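Local coordinates for putative metal resistance protein (Proteus mirabilis, PDB 6C29) that probably works as a membrane-bound protein-disulfide reductase, whose periplasmic tandem immunoglobulin-fold N-terminal region, the part present here, primes the disulfide isomerase activity of ScsC, at residues A[165-170]-A[225-230]; A[81-86]-A[194-199]; A[30-35]-A[103-108]. All blocks are in the same frame, centred on the assembly; numbering follows the deposited sequence.

Contact 1: residues A[165-170]-A[225-230]; sequences SQLTLS and KALSFV
L169 and L227 meet in the hydrophobic core of the second immunoglobulin-fold domain, where the two sheets of a beta-sandwich face each other. Their closest approach is methyl to methyl, L169 CD2 to L227 CD2 at 3.7 Å, and the same L169 CD2 lies 3.9 Å from L227 CD1. The two side chains overlap alongside each other, running in opposite senses, and a single methyl of L169 is set against both branches of L227. The other methyl of L169 serves a different partner: CD1 sits over one face of the F229 ring, 4.3 Å from its centroid and 23° off the normal, a CH-pi contact displaced toward the CE2 side of the rim, where L169 CD1 to F229 CE2 is 3.9 Å. The fork of L169 thus divides its two methyls between L227 and F229, both pointing inward from the opposing strand. Its CG is anti to the carbonyl carbon (chi1 -47°), which carries the fork over to the facing sheet. L167 adds a looser contact, L167 CD2 to L227 CD1 at 4.1 Å.

The axes of the short strand segments 166-170 and 226-230 approach to 11.1 Å, with their directions 62° apart. At so steep a crossing the close contacts gather around one place, and the nearest CA pair is that of L169 and L227. Behind this first shell, L169 and L227 both touch S160 of strand 155-163, while I244 packs on L167 and V240 on F229. On the outward side of strand 226-233, S228 OG is hydrogen-bonded to D186 and Q239, on the two strands flanking its own. Within the core, the F229 ring is bordered in its own plane by L227, whose CG stands 3.8 Å from F229 CE2.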
ATOM      1  N   SER A 165       7.847   0.261  25.396  1.00 29.48           N
ATOM      2  CA  SER A 165       7.058   0.854  24.309  1.00 26.85           C
ATOM      3  C   SER A 165       7.894   1.207  23.077  1.00 22.47           C
ATOM      4  O   SER A 165       7.578   2.153  22.360  1.00 22.76           O
ATOM      5  CB  SER A 165       6.332   2.108  24.795  1.00 32.61           C
ATOM      6  OG  SER A 165       5.513   1.804  25.905  1.00 41.40           O
ATOM      7  N   GLN A 166       8.944   0.422  22.846  1.00 21.58           N
ATOM      8  CA  GLN A 166       9.857   0.619  21.725  1.00 21.32           C
ATOM      9  C   GLN A 166      10.132  -0.699  21.015  1.00 16.79           C
ATOM     10  O   GLN A 166      10.550  -1.685  21.641  1.00 17.60           O
ATOM     11  CB  GLN A 166      11.161   1.208  22.222  1.00 25.83           C
ATOM     12  CG  GLN A 166      12.156   1.518  21.150  1.00 32.46           C
ATOM     13  CD  GLN A 166      13.419   2.063  21.755  1.00 42.84           C
ATOM     14  OE1 GLN A 166      13.425   3.158  22.314  1.00 45.76           O
ATOM     15  NE2 GLN A 166      14.486   1.278  21.702  1.00 45.71           N
ATOM     16  N   LEU A 167       9.878  -0.718  19.711  1.00 16.60           N
ATOM     17  CA  LEU A 167      10.182  -1.864  18.865  1.00 16.64           C
ATOM     18  C   LEU A 167      11.545  -1.708  18.256  1.00 15.41           C
ATOM     19  O   LEU A 167      11.848  -0.647  17.699  1.00 15.52           O
ATOM     20  CB  LEU A 167       9.137  -1.988  17.772  1.00 16.99           C
ATOM     21  CG  LEU A 167       9.335  -3.028  16.669  1.00 16.32           C
ATOM     22  CD1 LEU A 167       9.175  -4.399  17.211  1.00 18.28           C
ATOM     23  CD2 LEU A 167       8.309  -2.782  15.535  1.00 18.12           C
ATOM     24  N   THR A 168      12.380  -2.738  18.376  1.00 16.60           N
ATOM     25  CA  THR A 168      13.688  -2.747  17.733  0.61 16.89           C
ATOM     26  C   THR A 168      13.784  -3.899  16.758  1.00 16.59           C
ATOM     27  O   THR A 168      13.388  -5.016  17.083  1.00 18.34           O
ATOM     28  CB  THR A 168      14.837  -2.863  18.746  0.61 21.39           C
ATOM     29  OG1 THR A 168      14.803  -1.736  19.629  0.61 23.97           O
ATOM     30  CG2 THR A 168      16.186  -2.904  18.029  0.61 20.85           C
ATOM     31  N   LEU A 169      14.320  -3.635  15.566  1.00 15.16           N
ATOM     32  CA  LEU A 169      14.552  -4.635  14.535  1.00 15.07           C
ATOM     33  C   LEU A 169      16.021  -4.716  14.182  1.00 16.30           C
ATOM     34  O   LEU A 169      16.730  -3.708  14.191  1.00 16.64           O
ATOM     35  CB  LEU A 169      13.799  -4.314  13.242  1.00 14.64           C
ATOM     36  CG  LEU A 169      12.340  -3.903  13.281  1.00 15.63           C
ATOM     37  CD1 LEU A 169      11.805  -3.633  11.846  1.00 18.52           C
ATOM     38  CD2 LEU A 169      11.523  -4.931  13.971  1.00 19.15           C
ATOM     39  N   SER A 170      16.439  -5.919  13.808  1.00 16.57           N
ATOM     40  CA  SER A 170      17.764  -6.148  13.279  0.54 18.69           C
ATOM     41  C   SER A 170      17.597  -6.917  11.987  1.00 16.46           C
ATOM     42  O   SER A 170      16.997  -7.988  11.987  1.00 17.45           O
ATOM     43  CB  SER A 170      18.622  -6.910  14.286  0.54 21.34           C
ATOM     44  OG  SER A 170      19.764  -7.461  13.667  0.54 23.09           O
ATOM     45  N   LYS A 225       2.578 -10.134  18.411  1.00 20.08           N
ATOM     46  CA  LYS A 225       1.737  -9.567  17.352  1.00 21.21           C
ATOM     47  C   LYS A 225       2.472  -9.586  16.010  1.00 20.85           C
ATOM     48  O   LYS A 225       3.691  -9.789  15.952  1.00 18.93           O
ATOM     49  CB  LYS A 225       1.344  -8.120  17.686  1.00 23.77           C
ATOM     50  CG  LYS A 225       0.628  -7.924  19.007  1.00 35.09           C
ATOM     51  CD  LYS A 225      -0.798  -8.427  19.086  1.00 50.28           C
ATOM     52  CE  LYS A 225      -1.366  -7.985  20.446  1.00 65.30           C
ATOM     53  NZ  LYS A 225      -2.825  -8.183  20.645  1.00 73.64           N
ATOM     54  N   ALA A 226       1.746  -9.342  14.920  1.00 16.16           N
ATOM     55  CA  ALA A 226       2.335  -9.421  13.588  1.00 15.74           C
ATOM     56  C   ALA A 226       3.353  -8.318  13.370  1.00 16.18           C
ATOM     57  O   ALA A 226       3.122  -7.152  13.740  1.00 17.29           O
ATOM     58  CB  ALA A 226       1.258  -9.355  12.525  1.00 15.65           C
ATOM     59  N   LEU A 227       4.496  -8.708  12.815  1.00 15.30           N
ATOM     60  CA  LEU A 227       5.517  -7.786  12.351  1.00 16.28           C
ATOM     61  C   LEU A 227       5.492  -7.833  10.833  1.00 16.42           C
ATOM     62  O   LEU A 227       5.990  -8.754  10.201  1.00 17.51           O
ATOM     63  CB  LEU A 227       6.899  -8.157  12.894  1.00 15.72           C
ATOM     64  CG  LEU A 227       8.058  -7.281  12.402  1.00 16.56           C
ATOM     65  CD1 LEU A 227       7.871  -5.816  12.766  1.00 17.72           C
ATOM     66  CD2 LEU A 227       9.348  -7.787  12.953  1.00 16.40           C
ATOM     67  N   SER A 228       4.935  -6.790  10.256  1.00 13.75           N
ATOM     68  CA  SER A 228       4.759  -6.674   8.806  1.00 12.43           C
ATOM     69  C   SER A 228       5.328  -5.339   8.399  1.00 11.35           C
ATOM     70  O   SER A 228       5.008  -4.291   9.009  1.00 12.91           O
ATOM     71  CB  SER A 228       3.275  -6.764   8.432  1.00 15.85           C
ATOM     72  OG  SER A 228       3.047  -6.447   7.064  1.00 17.85           O
ATOM     73  N   PHE A 229       6.195  -5.351   7.383  1.00 10.93           N
ATOM     74  CA  PHE A 229       6.794  -4.129   6.900  1.00 10.43           C
ATOM     75  C   PHE A 229       7.350  -4.355   5.509  1.00 10.61           C
ATOM     76  O   PHE A 229       7.530  -5.484   5.069  1.00 10.37           O
ATOM     77  CB  PHE A 229       7.872  -3.605   7.872  1.00 10.75           C
ATOM     78  CG  PHE A 229       9.032  -4.521   8.079  1.00 12.44           C
ATOM     79  CD1 PHE A 229      10.141  -4.478   7.263  1.00 12.55           C
ATOM     80  CD2 PHE A 229       9.032  -5.385   9.151  1.00 14.55           C
ATOM     81  CE1 PHE A 229      11.229  -5.308   7.492  1.00 14.39           C
ATOM     82  CE2 PHE A 229      10.130  -6.214   9.399  1.00 13.65           C
ATOM     83  CZ  PHE A 229      11.218  -6.171   8.576  1.00 13.68           C
ATOM     84  N   VAL A 230       7.601  -3.244   4.844  1.00  8.69           N
ATOM     85  CA  VAL A 230       8.316  -3.197   3.599  1.00  8.36           C
ATOM     86  C   VAL A 230       9.648  -2.513   3.859  1.00  9.50           C
ATOM     87  O   VAL A 230       9.705  -1.458   4.469  1.00 10.30           O
ATOM     88  CB  VAL A 230       7.504  -2.453   2.536  1.00  9.48           C
ATOM     89  CG1 VAL A 230       8.354  -2.170   1.280  1.00 11.11           C
ATOM     90  CG2 VAL A 230       6.216  -3.236   2.232  1.00 11.27           C
TER

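Contact 2: residues A[81-86]-A[194-199]; sequences GIHTQG and GIPQLT
ND1 of H83 is hydrogen-bonded to the carboxylate oxygen OD1 of D78, and the same nitrogen is the ring atom closest to the facing segment, 3.6 Å from I195 CG1. The imidazole is therefore held at its rim by a residue of its own domain while its face receives an aliphatic group from the next. I195 CG1 stands 3.8 Å from the centroid of the H83 ring and 21° off the normal, a CH-pi contact shifted toward the ND1-CG bond at the rim. From there the isoleucine chain continues past the same corner, with I195 CD1 at 4.1 Å from H83 ND1. P196 approaches the other nitrogen obliquely and more loosely, H83 NE2 to P196 CD being 4.3 Å. The histidine extends with CG anti to its backbone nitrogen (chi1 -172°), which carries the imidazole across to I195, whose CA is 7.1 Å from the CA of H83.

The contact joins two immunoglobulin-fold domains. H83 leads into strand 84-88 of the DsbD N-terminal-like domain and also touches A76, whereas I195 and P196 lie in the non-strand break of the edge strand 191-201 of the following domain. P196 is packed against I183 and L185 of one sheet and V207 of the other, so its ring is set between the two sheets of that domain. Nearby, Q85 NE2 bonds to the carbonyl oxygens of S48 and L185, a polar bridge that spans the same interface.

The H83-I195 pair, near the surface, is apolar in character, chiefly a CH-pi contact. D78, which also touches I195, probably fixes the ring's rotation and may polarise it, so the imidazole presents a face of probably fixed orientation to an aliphatic partner.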
ATOM      1  N   GLY A  81       3.486  18.710   9.703  1.00 38.33           N
ATOM      2  CA  GLY A  81       3.750  18.170  11.033  1.00 38.62           C
ATOM      3  C   GLY A  81       3.137  16.797  11.308  1.00 43.11           C
ATOM      4  O   GLY A  81       3.051  16.392  12.471  1.00 40.10           O
ATOM      5  N   ILE A  82       2.743  16.094  10.239  1.00 50.96           N
ATOM      6  CA  ILE A  82       2.061  14.784  10.301  1.00 55.53           C
ATOM      7  C   ILE A  82       2.870  13.670   9.599  1.00 52.95           C
ATOM      8  O   ILE A  82       3.200  13.828   8.421  1.00 58.85           O
ATOM      9  CB  ILE A  82       0.659  14.867   9.607  1.00 63.04           C
ATOM     10  CG1 ILE A  82      -0.116  16.110  10.067  1.00 70.89           C
ATOM     11  CG2 ILE A  82      -0.147  13.594   9.807  1.00 57.55           C
ATOM     12  CD1 ILE A  82      -0.419  16.149  11.552  1.00 74.40           C
ATOM     13  N   HIS A  83       3.204  12.570  10.286  1.00 40.80           N
ATOM     14  CA  HIS A  83       3.845  11.429   9.613  1.00 37.14           C
ATOM     15  C   HIS A  83       2.851  10.478   8.954  1.00 33.96           C
ATOM     16  O   HIS A  83       1.956   9.949   9.621  1.00 34.32           O
ATOM     17  CB  HIS A  83       4.698  10.604  10.562  1.00 38.04           C
ATOM     18  CG  HIS A  83       5.519   9.555   9.866  1.00 40.15           C
ATOM     19  ND1 HIS A  83       6.586   9.864   9.048  1.00 42.00           N
ATOM     20  CD2 HIS A  83       5.424   8.202   9.858  1.00 37.88           C
ATOM     21  CE1 HIS A  83       7.119   8.749   8.576  1.00 37.01           C
ATOM     22  NE2 HIS A  83       6.432   7.726   9.050  1.00 34.22           N
ATOM     23  N   THR A  84       3.039  10.238   7.658  1.00 28.09           N
ATOM     24  CA  THR A  84       2.126   9.396   6.875  1.00 23.12           C
ATOM     25  C   THR A  84       2.862   8.502   5.887  1.00 18.73           C
ATOM     26  O   THR A  84       4.002   8.789   5.500  1.00 19.47           O
ATOM     27  CB  THR A  84       1.128  10.237   6.113  1.00 30.51           C
ATOM     28  OG1 THR A  84       1.823  11.136   5.247  1.00 34.60           O
ATOM     29  CG2 THR A  84       0.268  11.037   7.079  1.00 37.31           C
ATOM     30  N   GLN A  85       2.204   7.415   5.490  1.00 14.99           N
ATOM     31  CA  GLN A  85       2.730   6.478   4.506  1.00 13.23           C
ATOM     32  C   GLN A  85       1.768   6.427   3.319  1.00 12.98           C
ATOM     33  O   GLN A  85       0.569   6.234   3.513  1.00 12.56           O
ATOM     34  CB  GLN A  85       2.925   5.085   5.106  1.00 15.51           C
ATOM     35  CG  GLN A  85       3.872   5.145   6.307  1.00 15.38           C
ATOM     36  CD  GLN A  85       4.076   3.836   6.997  1.00 16.61           C
ATOM     37  OE1 GLN A  85       5.206   3.484   7.339  1.00 19.94           O
ATOM     38  NE2 GLN A  85       2.993   3.137   7.287  1.00 15.79           N
ATOM     39  N   GLY A  86       2.280   6.633   2.110  1.00 10.72           N
ATOM     40  CA  GLY A  86       1.401   6.689   0.953  1.00 10.95           C
ATOM     41  C   GLY A  86       2.139   7.059  -0.307  1.00 11.07           C
ATOM     42  O   GLY A  86       3.291   6.655  -0.507  1.00 10.64           O
ATOM     43  N   GLY A 194       5.753   5.361  15.561  1.00 17.28           N
ATOM     44  CA  GLY A 194       6.414   6.601  15.233  1.00 17.60           C
ATOM     45  C   GLY A 194       7.302   6.505  14.007  1.00 17.54           C
ATOM     46  O   GLY A 194       7.285   5.484  13.288  1.00 18.63           O
ATOM     47  N   ILE A 195       8.068   7.572  13.739  1.00 17.38           N
ATOM     48  CA  ILE A 195       8.993   7.621  12.607  1.00 15.37           C
ATOM     49  C   ILE A 195      10.147   6.643  12.879  1.00 15.73           C
ATOM     50  O   ILE A 195      10.842   6.790  13.895  1.00 15.77           O
ATOM     51  CB  ILE A 195       9.534   9.038  12.387  1.00 17.09           C
ATOM     52  CG1 ILE A 195       8.353  10.004  12.197  1.00 23.88           C
ATOM     53  CG2 ILE A 195      10.475   9.061  11.211  1.00 14.78           C
ATOM     54  CD1 ILE A 195       8.783  11.446  12.185  1.00 24.67           C
ATOM     55  N   PRO A 196      10.360   5.658  11.986  1.00 15.33           N
ATOM     56  CA  PRO A 196      11.454   4.697  12.202  1.00 14.97           C
ATOM     57  C   PRO A 196      12.801   5.376  12.198  1.00 13.54           C
ATOM     58  O   PRO A 196      13.022   6.251  11.372  1.00 15.76           O
ATOM     59  CB  PRO A 196      11.349   3.749  11.005  1.00 18.77           C
ATOM     60  CG  PRO A 196       9.982   3.906  10.506  1.00 21.23           C
ATOM     61  CD  PRO A 196       9.573   5.309  10.779  1.00 17.81           C
ATOM     62  N   GLN A 197      13.679   4.994  13.130  1.00 12.38           N
ATOM     63  CA  GLN A 197      15.077   5.448  13.146  1.00 12.06           C
ATOM     64  C   GLN A 197      15.995   4.342  12.686  1.00 12.09           C
ATOM     65  O   GLN A 197      16.054   3.303  13.302  1.00 13.52           O
ATOM     66  CB  GLN A 197      15.522   5.894  14.531  1.00 15.88           C
ATOM     67  CG  GLN A 197      14.697   7.021  15.079  1.00 23.59           C
ATOM     68  CD  GLN A 197      15.158   7.544  16.435  1.00 29.55           C
ATOM     69  OE1 GLN A 197      16.233   7.195  16.950  1.00 31.69           O
ATOM     70  NE2 GLN A 197      14.317   8.381  17.030  1.00 32.06           N
ATOM     71  N   LEU A 198      16.692   4.575  11.589  1.00 11.46           N
ATOM     72  CA  LEU A 198      17.514   3.568  10.926  1.00 11.27           C
ATOM     73  C   LEU A 198      18.989   3.881  11.059  1.00 10.98           C
ATOM     74  O   LEU A 198      19.411   5.018  10.871  1.00 11.93           O
ATOM     75  CB  LEU A 198      17.178   3.479   9.436  1.00 11.27           C
ATOM     76  CG  LEU A 198      15.865   2.777   9.082  1.00 15.06           C
ATOM     77  CD1 LEU A 198      14.680   3.594   9.524  1.00 21.55           C
ATOM     78  CD2 LEU A 198      15.801   2.516   7.561  1.00 14.73           C
ATOM     79  N   THR A 199      19.757   2.848  11.395  1.00 10.10           N
ATOM     80  CA  THR A 199      21.212   2.898  11.459  1.00 11.31           C
ATOM     81  C   THR A 199      21.776   1.698  10.785  1.00 11.66           C
ATOM     82  O   THR A 199      21.399   0.576  11.125  1.00 14.27           O
ATOM     83  CB  THR A 199      21.740   2.930  12.892  1.00 15.07           C
ATOM     84  OG1 THR A 199      21.140   4.027  13.584  1.00 18.40           O
ATOM     85  CG2 THR A 199      23.261   3.123  12.881  1.00 19.31           C
TER

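Contact 3: residues A[30-35]-A[103-108]; sequences VKILLE and DNLNGV
L105 reaches from strand 104-114 toward I32 and V30 across the beta-sandwich of the first, DsbD N-terminal-like immunoglobulin domain. Its CB points at the opposing strand but stands well back, and CG is still 5.0 Å from I32 CD1. CG lies anti to the backbone nitrogen (chi1 -171°), which turns the CD2 branch toward I32. CD1 leads away from the facing segment, and CD2 makes the contact: it is 3.7 Å from I32 CD1, the two side chains meeting tip to tip, and 4.2 Å from V30 CG1. One methyl thus spans V30 and I32, two of the inward-facing residues of strand 30-38, all three side chains being buried.

W60 of strand 57-60 and L97 of strand 90-97 each touch both L105 and I32, so the methyl pair is enclosed by strands from either sheet. Strand 30-38 lies between strands 16-24 and 90-97, to which its backbone is hydrogen-bonded. Its other face is turned to helix 137-145, against which K31 and L33 pack, K31 through a salt bridge to E138 and a cation-pi contact with Y141.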
ATOM      1  N   VAL A  30     -10.727 -11.776 -12.786  1.00 23.49           N
ATOM      2  CA  VAL A  30     -10.635 -10.427 -13.305  1.00 20.07           C
ATOM      3  C   VAL A  30      -9.367  -9.750 -12.781  1.00 17.50           C
ATOM      4  O   VAL A  30      -9.076  -9.806 -11.595  1.00 20.88           O
ATOM      5  CB  VAL A  30     -11.877  -9.570 -12.928  1.00 21.00           C
ATOM      6  CG1 VAL A  30     -11.839  -8.264 -13.626  1.00 22.79           C
ATOM      7  CG2 VAL A  30     -13.159 -10.307 -13.297  1.00 22.92           C
ATOM      8  N   LYS A  31      -8.633  -9.120 -13.692  1.00 15.31           N
ATOM      9  CA  LYS A  31      -7.524  -8.237 -13.356  1.00 13.27           C
ATOM     10  C   LYS A  31      -8.005  -6.816 -13.604  1.00 12.88           C
ATOM     11  O   LYS A  31      -8.603  -6.534 -14.651  1.00 13.61           O
ATOM     12  CB  LYS A  31      -6.299  -8.551 -14.216  1.00 16.70           C
ATOM     13  CG  LYS A  31      -5.643  -9.863 -13.852  1.00 20.94           C
ATOM     14  CD  LYS A  31      -4.577 -10.296 -14.859  1.00 24.24           C
ATOM     15  CE  LYS A  31      -3.423  -9.335 -15.002  1.00 25.02           C
ATOM     16  NZ  LYS A  31      -2.445  -9.941 -15.942  1.00 26.32           N
ATOM     17  N   ILE A  32      -7.753  -5.942 -12.631  1.00 13.27           N
ATOM     18  CA  ILE A  32      -8.159  -4.544 -12.670  1.00 13.22           C
ATOM     19  C   ILE A  32      -6.937  -3.676 -12.383  1.00 13.53           C
ATOM     20  O   ILE A  32      -6.162  -3.972 -11.468  1.00 14.34           O
ATOM     21  CB  ILE A  32      -9.249  -4.284 -11.634  1.00 14.81           C
ATOM     22  CG1 ILE A  32     -10.481  -5.122 -11.967  1.00 17.97           C
ATOM     23  CG2 ILE A  32      -9.621  -2.835 -11.573  1.00 18.42           C
ATOM     24  CD1 ILE A  32     -11.225  -5.493 -10.756  1.00 27.46           C
ATOM     25  N   LEU A  33      -6.773  -2.601 -13.140  1.00 12.80           N
ATOM     26  CA  LEU A  33      -5.794  -1.583 -12.835  1.00 13.36           C
ATOM     27  C   LEU A  33      -6.515  -0.337 -12.458  1.00 12.37           C
ATOM     28  O   LEU A  33      -7.311   0.170 -13.238  1.00 12.99           O
ATOM     29  CB  LEU A  33      -4.882  -1.277 -14.023  1.00 15.17           C
ATOM     30  CG  LEU A  33      -3.791  -2.292 -14.290  1.00 18.13           C
ATOM     31  CD1 LEU A  33      -3.109  -1.986 -15.602  1.00 20.96           C
ATOM     32  CD2 LEU A  33      -2.756  -2.267 -13.155  1.00 15.45           C
ATOM     33  N   LEU A  34      -6.243   0.172 -11.277  1.00 10.96           N
ATOM     34  CA  LEU A  34      -6.816   1.417 -10.801  1.00 11.59           C
ATOM     35  C   LEU A  34      -5.738   2.488 -10.813  1.00 11.27           C
ATOM     36  O   LEU A  34      -4.832   2.453  -9.997  1.00 12.82           O
ATOM     37  CB  LEU A  34      -7.380   1.260  -9.404  1.00 12.28           C
ATOM     38  CG  LEU A  34      -7.910   2.526  -8.798  1.00 14.84           C
ATOM     39  CD1 LEU A  34      -9.119   3.016  -9.588  1.00 17.18           C
ATOM     40  CD2 LEU A  34      -8.281   2.279  -7.343  1.00 17.47           C
ATOM     41  N   GLU A  35      -5.814   3.441 -11.734  1.00 10.72           N
ATOM     42  CA  GLU A  35      -4.859   4.527 -11.837  1.00  9.97           C
ATOM     43  C   GLU A  35      -5.397   5.738 -11.082  1.00  9.68           C
ATOM     44  O   GLU A  35      -6.576   6.084 -11.215  1.00 12.75           O
ATOM     45  CB  GLU A  35      -4.627   4.932 -13.295  1.00 11.38           C
ATOM     46  CG  GLU A  35      -4.087   3.825 -14.175  1.00 14.55           C
ATOM     47  CD  GLU A  35      -4.146   4.209 -15.650  1.00 19.25           C
ATOM     48  OE1 GLU A  35      -3.209   4.897 -16.144  1.00 21.37           O
ATOM     49  OE2 GLU A  35      -5.171   3.900 -16.298  1.00 20.19           O
ATOM     50  N   ASP A 103     -20.925 -10.196 -16.279  1.00 25.80           N
ATOM     51  CA  ASP A 103     -20.117  -9.606 -17.338  1.00 27.58           C
ATOM     52  C   ASP A 103     -19.892  -8.128 -17.000  1.00 25.42           C
ATOM     53  O   ASP A 103     -19.183  -7.425 -17.704  1.00 29.73           O
ATOM     54  CB  ASP A 103     -20.794  -9.762 -18.704  1.00 34.53           C
ATOM     55  CG  ASP A 103     -20.906 -11.231 -19.145  1.00 41.23           C
ATOM     56  OD1 ASP A 103     -19.982 -12.020 -18.851  1.00 43.41           O
ATOM     57  OD2 ASP A 103     -21.907 -11.590 -19.804  1.00 43.23           O
ATOM     58  N   ASN A 104     -20.543  -7.665 -15.940  1.00 20.71           N
ATOM     59  CA  ASN A 104     -20.397  -6.305 -15.473  1.00 21.80           C
ATOM     60  C   ASN A 104     -19.811  -6.261 -14.078  1.00 21.85           C
ATOM     61  O   ASN A 104     -20.119  -7.092 -13.213  1.00 23.52           O
ATOM     62  CB  ASN A 104     -21.755  -5.619 -15.506  1.00 26.06           C
ATOM     63  CG  ASN A 104     -22.309  -5.536 -16.909  1.00 34.77           C
ATOM     64  OD1 ASN A 104     -21.938  -4.659 -17.686  1.00 39.88           O
ATOM     65  ND2 ASN A 104     -23.189  -6.477 -17.248  1.00 36.66           N
ATOM     66  N   LEU A 105     -18.953  -5.287 -13.864  1.00 19.95           N
ATOM     67  CA  LEU A 105     -18.367  -5.086 -12.570  1.00 22.49           C
ATOM     68  C   LEU A 105     -18.574  -3.632 -12.210  1.00 22.97           C
ATOM     69  O   LEU A 105     -18.166  -2.734 -12.939  1.00 27.17           O
ATOM     70  CB  LEU A 105     -16.900  -5.495 -12.601  1.00 26.67           C
ATOM     71  CG  LEU A 105     -16.164  -5.556 -11.274  1.00 30.93           C
ATOM     72  CD1 LEU A 105     -16.825  -6.480 -10.298  1.00 26.87           C
ATOM     73  CD2 LEU A 105     -14.764  -6.015 -11.565  1.00 36.47           C
ATOM     74  N   ASN A 106     -19.265  -3.422 -11.101  1.00 17.79           N
ATOM     75  CA  ASN A 106     -19.581  -2.106 -10.613  1.00 18.25           C
ATOM     76  C   ASN A 106     -19.065  -1.989  -9.226  1.00 19.65           C
ATOM     77  O   ASN A 106     -19.271  -2.894  -8.418  1.00 22.62           O
ATOM     78  CB  ASN A 106     -21.085  -1.854 -10.638  1.00 24.86           C
ATOM     79  CG  ASN A 106     -21.691  -2.198 -11.964  1.00 32.06           C
ATOM     80  OD1 ASN A 106     -22.227  -3.292 -12.164  1.00 33.29           O
ATOM     81  ND2 ASN A 106     -21.555  -1.286 -12.906  1.00 32.92           N
ATOM     82  N   GLY A 107     -18.367  -0.903  -8.951  1.00 19.18           N
ATOM     83  CA  GLY A 107     -17.861  -0.692  -7.607  1.00 18.45           C
ATOM     84  C   GLY A 107     -17.805   0.783  -7.265  1.00 15.50           C
ATOM     85  O   GLY A 107     -17.952   1.651  -8.114  1.00 17.88           O
ATOM     86  N   VAL A 108     -17.619   1.065  -5.985  1.00 14.94           N
ATOM     87  CA  VAL A 108     -17.402   2.421  -5.526  1.00 15.39           C
ATOM     88  C   VAL A 108     -16.050   2.485  -4.836  1.00 13.01           C
ATOM     89  O   VAL A 108     -15.804   1.796  -3.842  1.00 13.78           O
ATOM     90  CB  VAL A 108     -18.490   2.870  -4.569  1.00 15.69           C
ATOM     91  CG1 VAL A 108     -18.157   4.253  -4.022  1.00 17.03           C
ATOM     92  CG2 VAL A 108     -19.842   2.855  -5.282  1.00 17.06           C
TER

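In the fold
From the N terminus, strand 30-38 opens contact 3, which closes when strand 104-114 returns to form the facing sheet of the first immunoglobulin domain. Before that happens, segment 81-86 has begun contact 2, so these two cross; contact 2 closes only at 194-199, in the second domain. Contact 1 opens at 165-170, inside that long loop, and closes beyond it at 225-230, crossing contact 2 but following contact 3 in series. Contacts 1 and 3 thus join the sheets within each domain, their centres about 34 Å apart, and contact 2 links the domains. It shares a sheet with contact 1, whose centre is about 13 Å away.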